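Local coordinates for protein yojF (Bacillus subtilis, PDB 1NJH), which is of unknown function but belongs to the DUF1806 family and forms a two-subunit assembly built largely of antiparallel beta strands, at residues H27-T32 with V47-N52; N65-V70 with G83-T88; L95-H100 with I108-S113. One frame throughout, in Å; residues are numbered along the deposited sequence.

Contact 1: residues H27-T32 with V47-N52; sequences HLETTT and VAYIRN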
# COMPACT_ATOMS: atom_id res chain seq x y z
N HIS A 27 7.70 3.62 -0.01
CA HIS A 27 6.64 4.40 -0.60
C HIS A 27 5.98 3.41 -1.57
O HIS A 27 6.67 2.83 -2.42
CB HIS A 27 7.15 5.60 -1.39
CG HIS A 27 6.03 6.43 -1.95
ND1 HIS A 27 5.50 6.22 -3.20
CD2 HIS A 27 5.29 7.41 -1.38
CE1 HIS A 27 4.47 7.04 -3.38
NE2 HIS A 27 4.32 7.76 -2.29
N LEU A 28 4.67 3.19 -1.44
CA LEU A 28 3.94 2.27 -2.32
C LEU A 28 2.66 2.99 -2.66
O LEU A 28 1.87 3.32 -1.77
CB LEU A 28 3.63 0.96 -1.61
CG LEU A 28 2.81 -0.04 -2.43
CD1 LEU A 28 3.56 -0.45 -3.68
CD2 LEU A 28 2.48 -1.25 -1.56
N GLU A 29 2.44 3.22 -3.94
CA GLU A 29 1.28 3.98 -4.38
C GLU A 29 0.71 3.47 -5.70
O GLU A 29 1.46 3.01 -6.58
CB GLU A 29 1.72 5.46 -4.52
CG GLU A 29 0.74 6.39 -5.23
CD GLU A 29 1.23 7.85 -5.29
OE1 GLU A 29 2.46 8.08 -5.22
OE2 GLU A 29 0.39 8.77 -5.42
N THR A 30 -0.61 3.54 -5.83
CA THR A 30 -1.30 3.14 -7.05
C THR A 30 -2.23 4.29 -7.43
O THR A 30 -2.91 4.85 -6.58
CB THR A 30 -2.15 1.83 -6.88
OG1 THR A 30 -3.05 1.95 -5.77
CG2 THR A 30 -1.24 0.65 -6.63
N THR A 31 -2.25 4.62 -8.71
CA THR A 31 -3.07 5.72 -9.20
C THR A 31 -3.85 5.27 -10.43
O THR A 31 -3.51 4.27 -11.05
CB THR A 31 -2.20 6.91 -9.60
OG1 THR A 31 -1.21 6.48 -10.54
CG2 THR A 31 -1.50 7.50 -8.38
N THR A 32 -4.90 6.02 -10.78
CA THR A 32 -5.72 5.69 -11.95
C THR A 32 -6.24 6.95 -12.63
O THR A 32 -6.01 8.07 -12.16
CB THR A 32 -6.94 4.83 -11.57
OG1 THR A 32 -7.82 5.59 -10.73
CG2 THR A 32 -6.50 3.58 -10.84
N VAL A 47 -5.21 6.15 -5.59
CA VAL A 47 -6.13 5.11 -5.12
C VAL A 47 -5.69 4.60 -3.74
O VAL A 47 -6.45 4.68 -2.78
CB VAL A 47 -6.18 3.92 -6.13
CG1 VAL A 47 -7.00 2.76 -5.56
CG2 VAL A 47 -6.78 4.40 -7.45
N ALA A 48 -4.48 4.08 -3.67
CA ALA A 48 -3.94 3.56 -2.41
C ALA A 48 -2.56 4.17 -2.25
O ALA A 48 -1.81 4.29 -3.22
CB ALA A 48 -3.84 2.04 -2.43
N TYR A 49 -2.20 4.48 -1.01
CA TYR A 49 -0.95 5.15 -0.79
C TYR A 49 -0.39 4.87 0.60
O TYR A 49 -1.09 5.02 1.60
CB TYR A 49 -1.29 6.65 -0.97
CG TYR A 49 -0.21 7.68 -0.79
CD1 TYR A 49 0.35 8.31 -1.90
CD2 TYR A 49 0.15 8.13 0.49
CE1 TYR A 49 1.25 9.37 -1.75
CE2 TYR A 49 1.05 9.19 0.65
CZ TYR A 49 1.59 9.81 -0.48
OH TYR A 49 2.47 10.87 -0.36
N ILE A 50 0.85 4.41 0.66
CA ILE A 50 1.50 4.28 1.96
C ILE A 50 2.86 4.96 1.75
O ILE A 50 3.61 4.60 0.84
CB ILE A 50 1.62 2.83 2.51
CG1 ILE A 50 2.14 2.90 3.96
CG2 ILE A 50 2.50 1.98 1.62
CD1 ILE A 50 1.96 1.64 4.79
N ARG A 51 3.14 5.94 2.58
CA ARG A 51 4.38 6.69 2.49
C ARG A 51 5.16 6.60 3.78
O ARG A 51 4.62 6.75 4.87
CB ARG A 51 4.08 8.15 2.16
CG ARG A 51 5.31 8.99 1.90
CD ARG A 51 4.91 10.35 1.37
NE ARG A 51 6.04 11.15 0.90
CZ ARG A 51 6.77 10.88 -0.17
NH1 ARG A 51 6.50 9.83 -0.93
NH2 ARG A 51 7.77 11.69 -0.51
N ASN A 52 6.45 6.33 3.65
CA ASN A 52 7.33 6.22 4.80
C ASN A 52 6.92 5.19 5.84
O ASN A 52 6.97 5.46 7.04
CB ASN A 52 7.55 7.58 5.46
CG ASN A 52 8.40 8.48 4.60
OD1 ASN A 52 9.30 8.00 3.91
ND2 ASN A 52 8.12 9.78 4.63
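Residues 27-32 and 47-52 run antiparallel as neighbours in the sheet, their strand axes 4.8 Å apart at closest approach. The amide and carbonyl of Leu28 both bond to those of Ile50, N of each to O of the other at 2.9 Å. Near the other end lies a classic beta bulge: Val47 and Ala48 both face Thr30, whose O takes a bond from Val47 N (2.8 Å) and a weak one from Ala48 N.

The branched side chains of Ile50 and the threonines suit extended backbone. Leu28 CB touches Ile50 CG2 on the face that also carries Thr30 and Ala48. There the small methyl of Ala48 packs against Thr30 of the second subunit; Tyr49, Ile50 and Arg51 also pair with a strand of that subunit, carrying the sheet across the interface. Val47 CG2 meets Thr32 CG2 tightly, at 3.5 Å.

His27, Glu29, Tyr49 and Arg51 share the other face. With CG anti to the backbone N (chi1 -177°), the His27 ring reaches over to present its edge to the Tyr49 face, planes at 89° and centroids 5.1 Å apart. In the conformer given, Arg51 passes the imidazole and bonds through NH2 to Thr118 O. The Glu29 carboxylate stands nearly perpendicular to the Tyr49 ring and meets its edge, CD lying 3.5 Å from Tyr49 CD1.

Contact 2: residues N65-V70 with G83-T88; sequences NGPYRV and GLTEYT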
# COMPACT_ATOMS: atom_id res chain seq x y z
N ASN A 65 8.92 -11.55 -16.54
CA ASN A 65 9.79 -11.24 -17.66
C ASN A 65 9.43 -9.91 -18.29
O ASN A 65 9.95 -9.55 -19.35
CB ASN A 65 9.71 -12.36 -18.70
CG ASN A 65 10.24 -13.68 -18.18
OD1 ASN A 65 11.44 -13.83 -17.94
ND2 ASN A 65 9.35 -14.64 -17.98
N GLY A 66 8.54 -9.17 -17.64
CA GLY A 66 8.12 -7.88 -18.15
C GLY A 66 6.66 -7.83 -18.55
O GLY A 66 6.26 -8.48 -19.52
N PRO A 67 5.81 -7.10 -17.80
CA PRO A 67 6.18 -6.34 -16.60
C PRO A 67 6.67 -7.26 -15.49
O PRO A 67 6.63 -8.47 -15.63
CB PRO A 67 4.88 -5.62 -16.24
CG PRO A 67 4.20 -5.45 -17.57
CD PRO A 67 4.42 -6.82 -18.18
N TYR A 68 7.09 -6.67 -14.38
CA TYR A 68 7.62 -7.45 -13.26
C TYR A 68 6.83 -7.28 -11.98
O TYR A 68 6.00 -6.38 -11.85
CB TYR A 68 9.07 -7.05 -13.01
CG TYR A 68 9.94 -7.24 -14.23
CD1 TYR A 68 10.59 -8.44 -14.47
CD2 TYR A 68 10.09 -6.21 -15.16
CE1 TYR A 68 11.37 -8.63 -15.60
CE2 TYR A 68 10.87 -6.38 -16.31
CZ TYR A 68 11.50 -7.59 -16.52
OH TYR A 68 12.28 -7.78 -17.65
N ARG A 69 7.07 -8.18 -11.03
CA ARG A 69 6.40 -8.11 -9.74
C ARG A 69 7.43 -8.28 -8.65
O ARG A 69 8.32 -9.13 -8.74
CB ARG A 69 5.29 -9.16 -9.64
CG ARG A 69 5.67 -10.58 -9.95
CD ARG A 69 4.41 -11.42 -10.14
NE ARG A 69 4.70 -12.85 -10.16
CZ ARG A 69 5.24 -13.49 -11.19
NH1 ARG A 69 5.55 -12.84 -12.30
NH2 ARG A 69 5.49 -14.79 -11.09
N VAL A 70 7.33 -7.46 -7.62
CA VAL A 70 8.28 -7.52 -6.53
C VAL A 70 7.55 -7.88 -5.25
O VAL A 70 6.50 -7.34 -4.97
CB VAL A 70 8.99 -6.13 -6.34
CG1 VAL A 70 9.78 -6.13 -5.06
CG2 VAL A 70 9.92 -5.86 -7.53
N GLY A 83 3.23 -5.15 -12.02
CA GLY A 83 3.13 -4.19 -13.10
C GLY A 83 4.30 -3.23 -13.22
O GLY A 83 4.20 -2.22 -13.90
N LEU A 84 5.41 -3.55 -12.56
CA LEU A 84 6.59 -2.69 -12.61
C LEU A 84 7.35 -2.89 -13.92
O LEU A 84 7.59 -4.02 -14.35
CB LEU A 84 7.51 -3.02 -11.43
CG LEU A 84 6.85 -2.78 -10.06
CD1 LEU A 84 7.76 -3.33 -8.98
CD2 LEU A 84 6.58 -1.28 -9.83
N THR A 85 7.72 -1.78 -14.57
CA THR A 85 8.45 -1.87 -15.84
C THR A 85 9.74 -1.06 -15.89
O THR A 85 10.62 -1.35 -16.70
CB THR A 85 7.57 -1.39 -17.02
OG1 THR A 85 7.20 -0.03 -16.82
CG2 THR A 85 6.33 -2.26 -17.15
N GLU A 86 9.85 -0.04 -15.04
CA GLU A 86 11.04 0.81 -15.05
C GLU A 86 11.60 1.05 -13.66
O GLU A 86 10.93 0.82 -12.65
CB GLU A 86 10.71 2.14 -15.72
CG GLU A 86 9.58 2.90 -15.08
CD GLU A 86 9.13 4.08 -15.92
OE1 GLU A 86 8.43 4.96 -15.37
OE2 GLU A 86 9.46 4.12 -17.12
N TYR A 87 12.84 1.53 -13.61
CA TYR A 87 13.49 1.78 -12.33
C TYR A 87 14.77 2.58 -12.47
O TYR A 87 15.19 2.93 -13.58
CB TYR A 87 13.88 0.44 -11.68
CG TYR A 87 15.20 -0.13 -12.19
CD1 TYR A 87 16.29 -0.28 -11.34
CD2 TYR A 87 15.34 -0.49 -13.53
CE1 TYR A 87 17.51 -0.78 -11.82
CE2 TYR A 87 16.56 -1.00 -14.01
CZ TYR A 87 17.63 -1.14 -13.15
OH TYR A 87 18.83 -1.64 -13.62
N THR A 88 15.38 2.85 -11.32
CA THR A 88 16.66 3.52 -11.23
C THR A 88 17.05 3.54 -9.77
O THR A 88 16.25 3.24 -8.89
CB THR A 88 16.64 4.98 -11.73
OG1 THR A 88 17.99 5.44 -11.88
CG2 THR A 88 15.94 5.88 -10.71
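Pro67 and Thr85 lie side by side and point the same way, the proline CB 3.8 Å from the threonine CG2 methyl. That methyl sits beside its own backbone N and anti to the carbonyl carbon (chi1 61° for OG1), which sets it against the pyrrolidine ring. The cis peptide bond before Pro67 bends the chain as it enters strand 68-74, and a proline readily accepts that geometry.

One residue on, the Tyr68 ring turns its edge to the backbone of the partner: CD2 is 3.4 Å from Leu84 O, near the ring plane. The same carbonyl receives the Tyr68 amide in its own plane, N to O 2.7 Å, so a single oxygen meets both the main chain and the ring edge of one residue. On one face of the ring lies Gly66 N, displaced toward the rim. The Tyr68 side chain also touches Ile7, Lys9 and Ile62.

Val70 and Leu84 cross at about a right angle, their branches meeting as Val70 CG2 to Leu84 CD1 at 3.6 Å. Both are buried hydrocarbon, fitting for the side of the sheet where Val70 also touches Leu16 of helix 9-18.

Between these pairs, Tyr68 O accepts Leu84 N at 3.0 Å, tilted from the carbonyl plane, and a weak, bent bond from Gly83 N. Gly83 has a positive phi of 94°, a backbone shape that glycine takes up easily. Two consecutive residues, the first a glycine, facing one residue of the opposite strand make a G1 beta bulge in the hairpin of strands 68-74 and 78-89.

Contact 3: residues L95-H100 with I108-S113; sequences LLMAGH and ISLQIS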
# COMPACT_ATOMS: atom_id res chain seq x y z
N LEU A 95 16.14 3.04 -4.29
CA LEU A 95 15.65 2.22 -5.38
C LEU A 95 14.23 2.68 -5.70
O LEU A 95 13.31 2.56 -4.87
CB LEU A 95 15.67 0.73 -5.01
CG LEU A 95 15.00 -0.27 -5.97
CD1 LEU A 95 15.74 -0.28 -7.31
CD2 LEU A 95 15.03 -1.68 -5.36
N LEU A 96 14.07 3.21 -6.90
CA LEU A 96 12.79 3.71 -7.39
C LEU A 96 12.26 2.83 -8.50
O LEU A 96 12.93 2.63 -9.52
CB LEU A 96 12.95 5.13 -7.93
CG LEU A 96 13.75 6.09 -7.06
CD1 LEU A 96 13.77 7.45 -7.72
CD2 LEU A 96 13.15 6.16 -5.67
N MSE A 97 11.06 2.29 -8.33
CA MSE A 97 10.49 1.44 -9.37
C MSE A 97 9.08 1.91 -9.71
O MSE A 97 8.37 2.46 -8.86
CB MSE A 97 10.46 -0.01 -8.90
CG MSE A 97 11.84 -0.57 -8.65
SE MSE A 97 11.73 -2.24 -7.71
CE MSE A 97 11.30 -1.54 -5.94
N ALA A 98 8.67 1.69 -10.95
CA ALA A 98 7.34 2.12 -11.35
C ALA A 98 6.84 1.41 -12.59
O ALA A 98 7.61 0.77 -13.32
CB ALA A 98 7.34 3.63 -11.59
N GLY A 99 5.54 1.52 -12.82
CA GLY A 99 4.93 0.92 -13.99
C GLY A 99 3.73 1.76 -14.38
O GLY A 99 3.12 2.40 -13.53
N HIS A 100 3.41 1.80 -15.67
CA HIS A 100 2.25 2.55 -16.11
C HIS A 100 1.61 1.86 -17.30
O HIS A 100 2.28 1.58 -18.29
CB HIS A 100 2.61 3.99 -16.51
CG HIS A 100 1.45 4.78 -17.01
ND1 HIS A 100 1.43 5.41 -18.23
CD2 HIS A 100 0.24 5.03 -16.45
CE1 HIS A 100 0.26 6.00 -18.41
NE2 HIS A 100 -0.48 5.79 -17.34
N ILE A 108 1.67 2.44 -10.97
CA ILE A 108 2.15 1.95 -9.70
C ILE A 108 3.57 2.41 -9.45
O ILE A 108 4.36 2.60 -10.38
CB ILE A 108 2.08 0.42 -9.63
CG1 ILE A 108 2.56 -0.06 -8.26
CG2 ILE A 108 2.92 -0.19 -10.77
CD1 ILE A 108 2.14 -1.45 -7.92
N SER A 109 3.88 2.59 -8.17
CA SER A 109 5.20 3.03 -7.76
C SER A 109 5.59 2.34 -6.46
O SER A 109 4.78 2.27 -5.54
CB SER A 109 5.19 4.56 -7.55
OG SER A 109 6.38 5.01 -6.93
N LEU A 110 6.81 1.80 -6.42
CA LEU A 110 7.35 1.17 -5.21
C LEU A 110 8.75 1.74 -5.10
O LEU A 110 9.56 1.61 -6.03
CB LEU A 110 7.41 -0.37 -5.32
CG LEU A 110 8.08 -1.05 -4.11
CD1 LEU A 110 7.30 -0.79 -2.82
CD2 LEU A 110 8.19 -2.58 -4.37
N GLN A 111 9.02 2.39 -3.97
CA GLN A 111 10.32 3.01 -3.73
C GLN A 111 10.84 2.60 -2.35
O GLN A 111 10.08 2.53 -1.38
CB GLN A 111 10.18 4.54 -3.80
CG GLN A 111 9.41 5.07 -5.02
CD GLN A 111 9.46 6.59 -5.09
OE1 GLN A 111 9.56 7.26 -4.07
NE2 GLN A 111 9.40 7.13 -6.29
N ILE A 112 12.15 2.37 -2.25
CA ILE A 112 12.80 1.94 -1.02
C ILE A 112 13.99 2.85 -0.73
O ILE A 112 14.79 3.11 -1.62
CB ILE A 112 13.31 0.47 -1.18
CG1 ILE A 112 12.15 -0.42 -1.61
CG2 ILE A 112 13.95 -0.01 0.12
CD1 ILE A 112 12.50 -1.86 -1.94
N SER A 113 14.09 3.31 0.52
CA SER A 113 15.16 4.22 0.93
C SER A 113 15.58 3.98 2.38
O SER A 113 14.78 3.54 3.20
CB SER A 113 14.69 5.67 0.78
OG SER A 113 15.71 6.60 1.15
O HOH W 1 8.66 5.24 -8.55
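Met97, present as selenomethionine, leaves strand 95-101 with its CB 3.4 Å from Leu110 O on the facing strand. CG lies beside its own backbone N (chi1 -63°) and stays farther from that oxygen. The selenium then carries the chain onward, and a bend at chi3 of -76° swings the terminal methyl back toward the partner strand. CE ends 3.6 Å from both Leu110 CD2 and Leu110 O, the two side chains lying side by side and pointing the same way, and also reaches Ile112 CD1. A long, flexible, apolar chain suits this buried place, where Val12 of helix 9-18 and Tyr87 pack on it too.

The two strands form a beta hairpin, antiparallel and regular, with three hydrogen-bonded pairs: Leu95 with Ile112, Met97 with Leu110 and Gly99 with Ile108. Leu95, Met97, Leu110, Ile112 and Ile108 put their hydrocarbon on the buried face. Ile108 CG2 lies 3.7 Å from Gly99 N, the glycine having no side chain there.

The other face, with Leu96, Ala98, Ser109 and Gln111, is more polar. Leu96 CD2 lies 3.8 Å from Gln111 CD, where the leucine crosses the extended glutamine at a slant; Gln111 also packs on Phe117. A water joins three groups here. It donates to Met97 O at 2.8 Å, accepts from Gln111 NE2 at 3.0 Å, and is hydrogen-bonded to Ser109 OG at 2.8 Å. Met97 O thereby has two donors, the water and Leu110 N, the latter lying 38° out of the carbonyl plane.

All three contacts belong to one antiparallel sheet and follow in series along the chain: contact 1 closes before contact 2 opens, and contact 2 before contact 3. Contact 3 lies nearest the chain centre and joins the other two. Strand 106-113 pairs with strand 24-32 of contact 1 (centres 10 Å apart), and strand 95-101 pairs with strand 78-89 of contact 2 (centres 9 Å apart), where Thr85 and Glu86 both face Ala98 in a classic bulge. Contacts 1 and 2 do not touch, their centres 16 Å apart, but neighbouring strands 45-63 and 68-74 connect them. Helix 9-18 packs against residues of contacts 2 and 3, and contact 1 carries the sheet into the second subunit, which Ile108 also touches.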